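Local coordinates for protein beta-1,3-glucosyltransferase (PDB 5JVV) that is a carbohydrate-active enzyme, probably of the glycoside hydrolase family 16 type, built as a beta-sandwich of two curved sheets, at residues Asp13-Phe18 / Val73-Thr78; Thr48-Val53 / Tyr288-Tyr293; Leu85-Ile90 / Val185-Trp190; Cys139-Asp144 / Cys230-Glu235. One frame throughout, in Å; residues are numbered along the deposited sequence.

Interaction 1. Residues Asp13-Phe18 / Val73-Thr78; sequences DFLDAF and VRLEST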
# COMPACT_ATOMS: atom_id res chain seq x y z
N ASP A 13 -17.52 4.56 9.38
CA ASP A 13 -17.73 3.13 9.17
C ASP A 13 -16.45 2.46 8.69
O ASP A 13 -16.15 1.33 9.06
CB ASP A 13 -18.85 2.89 8.15
CG ASP A 13 -20.21 3.31 8.67
OD1 ASP A 13 -20.38 3.45 9.90
OD2 ASP A 13 -21.13 3.48 7.83
N PHE A 14 -15.70 3.17 7.85
CA PHE A 14 -14.41 2.68 7.40
C PHE A 14 -13.50 2.51 8.61
O PHE A 14 -12.94 1.43 8.82
CB PHE A 14 -13.80 3.66 6.39
CG PHE A 14 -12.41 3.29 5.94
CD1 PHE A 14 -12.22 2.53 4.79
CD2 PHE A 14 -11.30 3.72 6.66
CE1 PHE A 14 -10.94 2.19 4.37
CE2 PHE A 14 -10.02 3.39 6.26
CZ PHE A 14 -9.84 2.63 5.10
N LEU A 15 -13.33 3.56 9.40
CA LEU A 15 -12.47 3.49 10.57
C LEU A 15 -12.89 2.36 11.53
O LEU A 15 -12.04 1.66 12.09
CB LEU A 15 -12.43 4.83 11.30
CG LEU A 15 -11.75 5.97 10.55
CD1 LEU A 15 -11.94 7.29 11.28
CD2 LEU A 15 -10.26 5.68 10.35
N ASP A 16 -14.19 2.20 11.72
CA ASP A 16 -14.70 1.16 12.62
C ASP A 16 -14.41 -0.25 12.12
O ASP A 16 -14.49 -1.21 12.88
CB ASP A 16 -16.21 1.32 12.83
CG ASP A 16 -16.56 2.52 13.68
OD1 ASP A 16 -15.68 3.05 14.38
OD2 ASP A 16 -17.74 2.93 13.66
N ALA A 17 -14.09 -0.38 10.83
CA ALA A 17 -13.88 -1.70 10.21
C ALA A 17 -12.42 -2.14 10.24
O ALA A 17 -12.07 -3.17 9.66
CB ALA A 17 -14.40 -1.70 8.79
N PHE A 18 -11.57 -1.36 10.91
CA PHE A 18 -10.15 -1.69 11.02
C PHE A 18 -9.71 -1.67 12.47
O PHE A 18 -10.24 -0.90 13.27
CB PHE A 18 -9.30 -0.70 10.21
CG PHE A 18 -9.41 -0.86 8.72
CD1 PHE A 18 -8.45 -1.57 8.02
CD2 PHE A 18 -10.48 -0.31 8.02
CE1 PHE A 18 -8.55 -1.73 6.64
CE2 PHE A 18 -10.58 -0.46 6.65
CZ PHE A 18 -9.62 -1.18 5.96
N VAL A 73 0.08 5.47 11.65
CA VAL A 73 -0.90 4.43 11.94
C VAL A 73 -0.82 3.28 10.94
O VAL A 73 -0.29 3.41 9.82
CB VAL A 73 -2.35 4.98 11.97
CG1 VAL A 73 -2.52 5.97 13.13
CG2 VAL A 73 -2.72 5.64 10.63
N ARG A 74 -1.31 2.13 11.38
CA ARG A 74 -1.37 0.94 10.55
C ARG A 74 -2.71 0.29 10.84
O ARG A 74 -2.97 -0.19 11.95
CB ARG A 74 -0.19 -0.00 10.87
CG ARG A 74 -0.34 -1.40 10.31
CD ARG A 74 0.98 -2.18 10.33
NE ARG A 74 0.75 -3.62 10.23
CZ ARG A 74 1.68 -4.52 9.87
NH1 ARG A 74 2.89 -4.12 9.54
NH2 ARG A 74 1.37 -5.81 9.83
N LEU A 75 -3.59 0.33 9.84
CA LEU A 75 -4.95 -0.18 9.97
C LEU A 75 -5.05 -1.55 9.33
O LEU A 75 -4.62 -1.73 8.19
CB LEU A 75 -5.92 0.78 9.29
CG LEU A 75 -6.37 2.00 10.10
CD1 LEU A 75 -5.20 2.89 10.47
CD2 LEU A 75 -7.44 2.79 9.35
N GLU A 76 -5.59 -2.52 10.06
CA GLU A 76 -5.74 -3.89 9.58
C GLU A 76 -7.21 -4.26 9.68
O GLU A 76 -7.81 -4.13 10.74
CB GLU A 76 -4.88 -4.85 10.40
CG GLU A 76 -3.40 -4.49 10.40
CD GLU A 76 -2.55 -5.41 11.24
OE1 GLU A 76 -3.12 -6.24 11.99
OE2 GLU A 76 -1.31 -5.31 11.17
N SER A 77 -7.81 -4.71 8.58
CA SER A 77 -9.25 -4.93 8.58
C SER A 77 -9.66 -6.00 9.58
O SER A 77 -8.94 -6.98 9.78
CB SER A 77 -9.77 -5.28 7.18
OG SER A 77 -9.26 -6.52 6.73
N THR A 78 -10.80 -5.80 10.23
CA THR A 78 -11.31 -6.80 11.16
C THR A 78 -11.87 -8.00 10.41
O THR A 78 -11.66 -9.14 10.81
CB THR A 78 -12.36 -6.19 12.11
OG1 THR A 78 -13.33 -5.46 11.36
CG2 THR A 78 -11.67 -5.25 13.06
O HOH W 1 -14.44 -3.81 13.16
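Phe18 lays its ring along the backbone of Leu75 to Ser77, and Ser77 CB stands over one face, 4.3 Å from the ring centroid and 30° off the normal, an off-centre CH-pi contact. At the edge, in the ring plane, lie Phe14 O and Glu76 N, while Ser77 N approaches at a slant, 3.3 Å from Phe18 CD1. The Phe14 ring has Phe18 CE2 above one face, offset toward the rim. The guanidinium of Arg74 meets the carboxylate of Glu76 edge-on, in its own plane, and NE and NH2 both bond to OE2, a salt bridge along the strand.

With CG of Phe18 anti to its carbonyl carbon (chi1 -72°), CD1 comes within 3.7 Å of Leu75 CB, the two side chains crossing at about a right angle. Leu75 CD2 then reaches the helix, 4.1 Å from Phe14 CE2 and 4.2 Å from Leu15 CD2. Just before Phe18, Ala17 O accepts a nearly straight bond from Thr78 N at 3.0 Å, and a water links Asp16 O to Thr78 OG1.

Phe18 and Ser77 form an antiparallel non-hydrogen-bonded pair, so helix 11-16 runs almost directly into a strand beside 70-77. Phe14 and Leu15 also pack on Val53 of the other sheet, placing the contact in the hydrophobic layer between the two sheets, as in a jelly-roll beta-sandwich.

Interaction 2. Residues Thr48-Val53 / Tyr288-Tyr293; sequences TSSGSV and YWEINY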
# COMPACT_ATOMS: atom_id res chain seq x y z
N THR A 48 -12.78 13.81 6.93
CA THR A 48 -12.77 15.15 6.38
C THR A 48 -14.18 15.63 6.06
O THR A 48 -15.15 14.85 6.09
CB THR A 48 -11.92 15.26 5.10
OG1 THR A 48 -12.65 14.70 4.00
CG2 THR A 48 -10.57 14.56 5.27
N SER A 49 -14.30 16.91 5.74
CA SER A 49 -15.60 17.49 5.42
C SER A 49 -16.20 16.94 4.12
O SER A 49 -17.40 17.04 3.91
CB SER A 49 -15.48 19.01 5.36
OG SER A 49 -14.61 19.42 4.31
N SER A 50 -15.37 16.35 3.26
CA SER A 50 -15.88 15.74 2.04
C SER A 50 -16.29 14.28 2.28
O SER A 50 -16.82 13.62 1.38
CB SER A 50 -14.84 15.81 0.92
OG SER A 50 -13.80 14.89 1.17
N GLY A 51 -16.05 13.79 3.49
CA GLY A 51 -16.47 12.45 3.85
C GLY A 51 -15.39 11.39 3.72
O GLY A 51 -15.62 10.22 4.02
N SER A 52 -14.20 11.79 3.27
CA SER A 52 -13.09 10.86 3.13
C SER A 52 -12.40 10.64 4.46
O SER A 52 -12.63 11.38 5.42
CB SER A 52 -12.08 11.41 2.13
OG SER A 52 -11.61 12.66 2.59
N VAL A 53 -11.55 9.62 4.52
CA VAL A 53 -10.76 9.33 5.70
C VAL A 53 -9.30 9.73 5.49
O VAL A 53 -8.68 9.35 4.50
CB VAL A 53 -10.85 7.83 6.07
CG1 VAL A 53 -9.84 7.48 7.16
CG2 VAL A 53 -12.27 7.48 6.52
N TYR A 288 0.43 11.38 3.78
CA TYR A 288 -0.87 10.94 4.28
C TYR A 288 -1.69 10.22 3.23
O TYR A 288 -1.53 10.46 2.03
CB TYR A 288 -1.68 12.11 4.84
CG TYR A 288 -2.18 13.13 3.84
CD1 TYR A 288 -3.42 12.99 3.22
CD2 TYR A 288 -1.44 14.28 3.56
CE1 TYR A 288 -3.89 13.94 2.33
CE2 TYR A 288 -1.90 15.23 2.67
CZ TYR A 288 -3.13 15.06 2.06
OH TYR A 288 -3.60 16.00 1.17
N TRP A 289 -2.56 9.33 3.70
CA TRP A 289 -3.59 8.73 2.86
C TRP A 289 -4.87 9.54 3.01
O TRP A 289 -5.22 9.98 4.11
CB TRP A 289 -3.90 7.31 3.33
CG TRP A 289 -2.78 6.35 3.21
CD1 TRP A 289 -1.83 6.08 4.15
CD2 TRP A 289 -2.51 5.48 2.11
NE1 TRP A 289 -0.96 5.12 3.69
CE2 TRP A 289 -1.37 4.72 2.44
CE3 TRP A 289 -3.12 5.27 0.87
CZ2 TRP A 289 -0.82 3.78 1.58
CZ3 TRP A 289 -2.57 4.32 0.01
CH2 TRP A 289 -1.43 3.60 0.37
N GLU A 290 -5.58 9.74 1.90
CA GLU A 290 -6.96 10.22 1.97
C GLU A 290 -7.76 9.23 1.17
O GLU A 290 -7.62 9.13 -0.05
CB GLU A 290 -7.13 11.64 1.43
CG GLU A 290 -8.57 12.12 1.62
CD GLU A 290 -8.77 13.60 1.34
OE1 GLU A 290 -7.77 14.34 1.18
OE2 GLU A 290 -9.94 14.03 1.27
N ILE A 291 -8.59 8.47 1.88
CA ILE A 291 -9.31 7.37 1.26
C ILE A 291 -10.78 7.73 1.15
O ILE A 291 -11.44 8.02 2.15
CB ILE A 291 -9.14 6.07 2.08
CG1 ILE A 291 -7.66 5.67 2.12
CG2 ILE A 291 -10.00 4.94 1.51
CD1 ILE A 291 -7.27 4.82 3.33
N ASN A 292 -11.30 7.75 -0.08
CA ASN A 292 -12.72 8.03 -0.29
C ASN A 292 -13.61 6.86 0.12
O ASN A 292 -14.57 7.04 0.87
CB ASN A 292 -12.99 8.37 -1.76
CG ASN A 292 -12.67 9.80 -2.08
OD1 ASN A 292 -12.88 10.70 -1.26
ND2 ASN A 292 -12.14 10.03 -3.28
N TYR A 293 -13.30 5.67 -0.37
CA TYR A 293 -14.05 4.50 0.05
C TYR A 293 -13.31 3.21 -0.21
O TYR A 293 -12.37 3.17 -1.00
CB TYR A 293 -15.43 4.43 -0.62
CG TYR A 293 -15.44 4.23 -2.12
CD1 TYR A 293 -15.23 2.96 -2.69
CD2 TYR A 293 -15.72 5.29 -2.98
CE1 TYR A 293 -15.28 2.78 -4.08
CE2 TYR A 293 -15.77 5.12 -4.35
CZ TYR A 293 -15.55 3.87 -4.89
OH TYR A 293 -15.61 3.70 -6.26
O HOH W 2 -13.65 13.18 -1.17
O HOH W 3 -14.25 7.54 3.48
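Glu290 reaches across to Ser52 with its whole length. Its CB passes 4.1 Å from Val53 O. With CG anti to the backbone N (chi1 -176°) and the chain extended beyond it, CG runs beside the serine, 3.2 Å from Ser52 OG. CD follows close to the same hydroxyl, and OE2 at the tip accepts its proton at 2.5 Å, a short bond that meets the oxygen on its anti side, 23° out of the carboxylate plane. Thr48 OG1 stands 2.7 Å from Ser52 OG on the turn side and also neighbours Ser50 OG, giving a cluster of three hydroxyls beside the carboxylate.

Behind these side chains Val53 and Ile291 form an antiparallel hydrogen-bonded pair: Val53 N gives to Ile291 O at 2.9 Å, and Ile291 N to Val53 O at 2.8 Å. Water bridges Ser50 OG to Asn292 OD1, while Asn292 ND2 turns to Asp89. The hairpin itself has a type I turn from Thr48 to Gly51 with the G1 bulge at Gly51, whose positive phi (97°) suits glycine; Thr48 N bonds back to Ser52 O.

Since Ser52 spends its proton on OE2, its oxygen can then accept a proton, possibly from Thr48 OG1. The arrangement would be consistent with an ionised Glu290, its charge probably eased by the turn hydroxyls; its side chain also touches Lys91 outside the two segments.

Interaction 3. Residues Leu85-Ile90 / Val185-Trp190; sequences LVIADI and VYAMQW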
# COMPACT_ATOMS: atom_id res chain seq x y z
N LEU A 85 -13.61 -9.22 -5.47
CA LEU A 85 -13.05 -7.94 -5.90
C LEU A 85 -12.84 -7.01 -4.72
O LEU A 85 -13.65 -6.99 -3.79
CB LEU A 85 -13.99 -7.23 -6.87
CG LEU A 85 -14.43 -7.87 -8.17
CD1 LEU A 85 -15.26 -6.84 -8.93
CD2 LEU A 85 -13.23 -8.29 -8.99
N VAL A 86 -11.77 -6.24 -4.77
CA VAL A 86 -11.54 -5.16 -3.82
C VAL A 86 -11.38 -3.87 -4.62
O VAL A 86 -10.58 -3.81 -5.55
CB VAL A 86 -10.29 -5.41 -2.98
CG1 VAL A 86 -9.99 -4.20 -2.09
CG2 VAL A 86 -10.45 -6.67 -2.15
N ILE A 87 -12.16 -2.85 -4.27
CA ILE A 87 -12.09 -1.56 -4.96
C ILE A 87 -11.78 -0.48 -3.94
O ILE A 87 -12.57 -0.24 -3.03
CB ILE A 87 -13.44 -1.21 -5.62
CG1 ILE A 87 -13.90 -2.37 -6.52
CG2 ILE A 87 -13.33 0.10 -6.40
CD1 ILE A 87 -13.23 -2.41 -7.87
N ALA A 88 -10.64 0.18 -4.09
CA ALA A 88 -10.28 1.27 -3.19
C ALA A 88 -10.19 2.58 -3.96
O ALA A 88 -9.36 2.71 -4.85
CB ALA A 88 -8.96 0.98 -2.51
N ASP A 89 -11.06 3.53 -3.62
CA ASP A 89 -10.99 4.86 -4.20
C ASP A 89 -10.15 5.73 -3.27
O ASP A 89 -10.57 6.03 -2.15
CB ASP A 89 -12.39 5.43 -4.45
CG ASP A 89 -12.37 6.81 -5.09
OD1 ASP A 89 -11.49 7.62 -4.75
OD2 ASP A 89 -13.27 7.10 -5.92
N ILE A 90 -8.96 6.11 -3.73
CA ILE A 90 -7.98 6.80 -2.90
C ILE A 90 -7.68 8.17 -3.53
O ILE A 90 -7.24 8.24 -4.67
CB ILE A 90 -6.70 5.96 -2.80
CG1 ILE A 90 -7.02 4.58 -2.20
CG2 ILE A 90 -5.63 6.67 -1.97
CD1 ILE A 90 -5.95 3.53 -2.44
N VAL A 185 -8.62 4.96 -8.55
CA VAL A 185 -9.07 3.71 -7.96
C VAL A 185 -8.04 2.62 -8.18
O VAL A 185 -7.53 2.47 -9.29
CB VAL A 185 -10.41 3.25 -8.57
CG1 VAL A 185 -10.70 1.79 -8.19
CG2 VAL A 185 -11.54 4.18 -8.14
N TYR A 186 -7.70 1.89 -7.11
CA TYR A 186 -6.98 0.63 -7.23
C TYR A 186 -7.97 -0.51 -7.06
O TYR A 186 -8.76 -0.52 -6.11
CB TYR A 186 -5.85 0.54 -6.20
CG TYR A 186 -4.53 1.02 -6.76
CD1 TYR A 186 -3.68 0.14 -7.42
CD2 TYR A 186 -4.13 2.35 -6.66
CE1 TYR A 186 -2.48 0.55 -7.95
CE2 TYR A 186 -2.93 2.78 -7.18
CZ TYR A 186 -2.11 1.87 -7.83
OH TYR A 186 -0.90 2.25 -8.38
N ALA A 187 -7.92 -1.46 -7.98
CA ALA A 187 -8.83 -2.60 -7.98
C ALA A 187 -8.05 -3.90 -8.00
O ALA A 187 -7.05 -4.02 -8.70
CB ALA A 187 -9.77 -2.53 -9.17
N MET A 188 -8.53 -4.88 -7.23
CA MET A 188 -7.96 -6.22 -7.27
C MET A 188 -9.05 -7.24 -7.57
O MET A 188 -10.10 -7.23 -6.93
CB MET A 188 -7.32 -6.57 -5.93
CG MET A 188 -6.87 -8.03 -5.88
SD MET A 188 -5.92 -8.50 -4.42
CE MET A 188 -7.09 -8.15 -3.12
N GLN A 189 -8.79 -8.11 -8.55
CA GLN A 189 -9.61 -9.30 -8.74
C GLN A 189 -8.78 -10.51 -8.34
O GLN A 189 -7.67 -10.70 -8.83
CB GLN A 189 -10.04 -9.46 -10.19
CG GLN A 189 -10.97 -10.65 -10.41
CD GLN A 189 -11.26 -10.91 -11.88
OE1 GLN A 189 -10.52 -10.47 -12.76
NE2 GLN A 189 -12.35 -11.63 -12.14
N TRP A 190 -9.33 -11.33 -7.44
CA TRP A 190 -8.61 -12.50 -6.91
C TRP A 190 -9.43 -13.76 -7.18
O TRP A 190 -10.56 -13.89 -6.69
CB TRP A 190 -8.40 -12.27 -5.40
CG TRP A 190 -7.89 -13.41 -4.55
CD1 TRP A 190 -7.42 -14.63 -4.96
CD2 TRP A 190 -7.82 -13.42 -3.12
NE1 TRP A 190 -7.05 -15.39 -3.87
CE2 TRP A 190 -7.30 -14.67 -2.73
CE3 TRP A 190 -8.15 -12.49 -2.13
CZ2 TRP A 190 -7.11 -15.01 -1.39
CZ3 TRP A 190 -7.96 -12.82 -0.80
CH2 TRP A 190 -7.44 -14.07 -0.44
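Val86 and Met188 exchange a pair of backbone hydrogen bonds, Val86 N to Met188 O and Met188 N to Val86 O, both 2.9 Å. Ala88 and Tyr186 repeat the pattern: Ala88 N gives to Tyr186 O at 2.8 Å in a nearly straight bond, and Tyr186 N returns one to Ala88 O. Between these rungs come the non-hydrogen-bonded pairs, where CA-H...O contacts run from Leu85 to Met188 O and from Ala187 to Val86 O.

The N-to-C directions of the two segments make 169°, nearly antiparallel. Both strands are central members of the antiparallel sheet of the sandwich, with 289-297 beyond one and 195-201 beyond the other. Val86, Ala88, Tyr186 and Met188 look toward the second sheet, where Ile117, Ile119 and Ile120 receive some of them.

Apolar contacts divide by face. On that inner side Val86 and Met188 lie side by side, and the bend at the end of the methionine (chi3 60°) leaves CE 3.8 Å from Val86 CG2. On the other, Ile87 straddles two neighbours: CG2 meets Val185 CG1 at 3.6 Å and CD1 meets Ala187 CB at 3.7 Å. Leu85 CD2 rests 3.6 Å from Gln189 CG.

Polar ends on this outer face find partners outside the pair, Asp89 with Arg202 and Gln189 with Tyr3.

Interaction 4. Residues Cys139-Asp144 / Cys230-Glu235; sequences CEITSD and CDIGKE
Cys139 and Cys230 bring two loops together with their CA atoms 5.0 Å apart, and both residues have extended backbones. Past Cys139 the first loop stays stretched through Ile141. The second instead curls after Asp231 into a short 3-10 turn at 232-234, where Lys234 N bonds to Asp231 O and Glu235 N to Ile232 O. No hydrogen bond crosses between the two segments.

The link is covalent: Cys139 SG and Cys230 SG are joined at 2.0 Å, with a twist of 101° about the sulfur-sulfur bond. The curl folds Ile232 and Glu235 round the disulfide. Ile232 CD1 lies 3.8 Å from Cys139 CB and also faces Ile141 CG2 at 4.4 Å. CG of Glu235, anti to the carbonyl carbon (chi1 -68°), lies 3.7 Å from Cys139 SG, and the bend at chi2 lays the carboxylate alongside the same sulfur; its OE2 takes a hydrogen bond from Gly137 N.

Ile141 packs onward against Cys156 and Cys165, partners in a second disulfide. The Cys139-Cys230 bridge is a right-handed disulfide cross-link of a beta-sandwich: it ties a loop of the mixed sheet to the connection that crosses from the antiparallel sheet to strand 240-247.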
# COMPACT_ATOMS: atom_id res chain seq x y z
N CYS A 139 5.94 -20.18 -7.80
CA CYS A 139 5.03 -19.45 -8.67
C CYS A 139 5.84 -18.50 -9.53
O CYS A 139 6.48 -17.59 -9.00
CB CYS A 139 4.06 -18.61 -7.82
SG CYS A 139 2.87 -19.52 -6.82
N GLU A 140 5.81 -18.72 -10.84
CA GLU A 140 6.41 -17.79 -11.79
C GLU A 140 5.30 -17.09 -12.55
O GLU A 140 4.43 -17.75 -13.13
CB GLU A 140 7.30 -18.55 -12.79
CG GLU A 140 7.94 -17.65 -13.87
CD GLU A 140 8.51 -18.42 -15.06
OE1 GLU A 140 8.88 -17.75 -16.06
OE2 GLU A 140 8.58 -19.67 -15.02
N ILE A 141 5.29 -15.76 -12.54
CA ILE A 141 4.28 -15.02 -13.31
C ILE A 141 4.74 -14.90 -14.76
O ILE A 141 5.92 -14.63 -15.04
CB ILE A 141 3.94 -13.64 -12.70
CG1 ILE A 141 5.19 -12.78 -12.50
CG2 ILE A 141 3.26 -13.81 -11.35
CD1 ILE A 141 4.84 -11.34 -12.08
N THR A 142 3.82 -15.12 -15.69
CA THR A 142 4.18 -15.23 -17.11
C THR A 142 3.21 -14.47 -18.02
O THR A 142 3.09 -14.79 -19.21
CB THR A 142 4.21 -16.70 -17.57
OG1 THR A 142 2.92 -17.30 -17.39
CG2 THR A 142 5.25 -17.50 -16.77
N SER A 143 2.53 -13.47 -17.46
CA SER A 143 1.50 -12.75 -18.21
C SER A 143 1.91 -11.31 -18.54
O SER A 143 1.06 -10.42 -18.61
CB SER A 143 0.17 -12.76 -17.44
OG SER A 143 -0.36 -14.08 -17.40
N ASP A 144 3.21 -11.09 -18.76
CA ASP A 144 3.73 -9.75 -19.05
C ASP A 144 3.17 -9.18 -20.36
O ASP A 144 3.32 -7.99 -20.66
CB ASP A 144 5.28 -9.74 -19.04
CG ASP A 144 5.87 -8.34 -19.24
OD1 ASP A 144 5.87 -7.52 -18.28
OD2 ASP A 144 6.36 -8.05 -20.35
N CYS A 230 1.68 -21.35 -11.22
CA CYS A 230 0.94 -21.90 -10.10
C CYS A 230 -0.43 -21.26 -10.10
O CYS A 230 -0.63 -20.23 -10.74
CB CYS A 230 1.64 -21.59 -8.77
SG CYS A 230 1.44 -19.88 -8.20
N ASP A 231 -1.37 -21.85 -9.37
CA ASP A 231 -2.63 -21.17 -9.15
C ASP A 231 -2.40 -20.10 -8.09
O ASP A 231 -2.46 -20.38 -6.89
CB ASP A 231 -3.74 -22.16 -8.75
CG ASP A 231 -4.29 -22.94 -9.95
OD1 ASP A 231 -4.13 -22.48 -11.10
OD2 ASP A 231 -4.90 -24.01 -9.73
N ILE A 232 -2.10 -18.89 -8.55
CA ILE A 232 -1.67 -17.79 -7.68
C ILE A 232 -2.63 -17.53 -6.52
O ILE A 232 -2.21 -17.30 -5.38
CB ILE A 232 -1.51 -16.49 -8.52
CG1 ILE A 232 -0.25 -16.54 -9.40
CG2 ILE A 232 -1.47 -15.25 -7.64
CD1 ILE A 232 1.07 -16.41 -8.63
N GLY A 233 -3.92 -17.55 -6.80
CA GLY A 233 -4.90 -17.21 -5.78
C GLY A 233 -5.11 -18.28 -4.72
O GLY A 233 -5.72 -18.01 -3.68
N LYS A 234 -4.62 -19.50 -4.97
CA LYS A 234 -4.71 -20.57 -3.98
C LYS A 234 -3.54 -20.50 -3.00
O LYS A 234 -3.48 -21.26 -2.03
CB LYS A 234 -4.74 -21.94 -4.66
CG LYS A 234 -6.03 -22.29 -5.37
CD LYS A 234 -6.00 -23.76 -5.79
CE LYS A 234 -7.17 -24.14 -6.66
NZ LYS A 234 -7.21 -25.62 -6.88
N GLU A 235 -2.61 -19.59 -3.26
CA GLU A 235 -1.48 -19.37 -2.37
C GLU A 235 -1.84 -18.59 -1.11
O GLU A 235 -1.03 -18.48 -0.19
CB GLU A 235 -0.37 -18.62 -3.09
CG GLU A 235 0.30 -19.42 -4.19
CD GLU A 235 1.09 -20.62 -3.66
OE1 GLU A 235 1.09 -21.67 -4.34
OE2 GLU A 235 1.70 -20.51 -2.57

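In the fold
Interactions 1, 2 and 3 form a connected group, their centres 13 to 16 Å apart. Phe14 and Leu15 pack on Val53 and Ile291 where interaction 1 touches interaction 2, joining the mixed sheet to the antiparallel one. Interactions 2 and 3 share the latter through neighbouring strands 289-297 and 84-90, with a classic beta bulge at Asn292 and Tyr293 opposite Asp89. Interaction 4 lies about 34 Å from interaction 2 but 19 Å from interaction 3 (centres), which it meets through a probable hydrogen bond from Trp190 NE1 to Gly233 O. Interactions 1 and 2 alternate along the chain, as do 3 and 4; 1 closes before these open and 2 encloses them, so the last strand runs within the sheet, beside early segments.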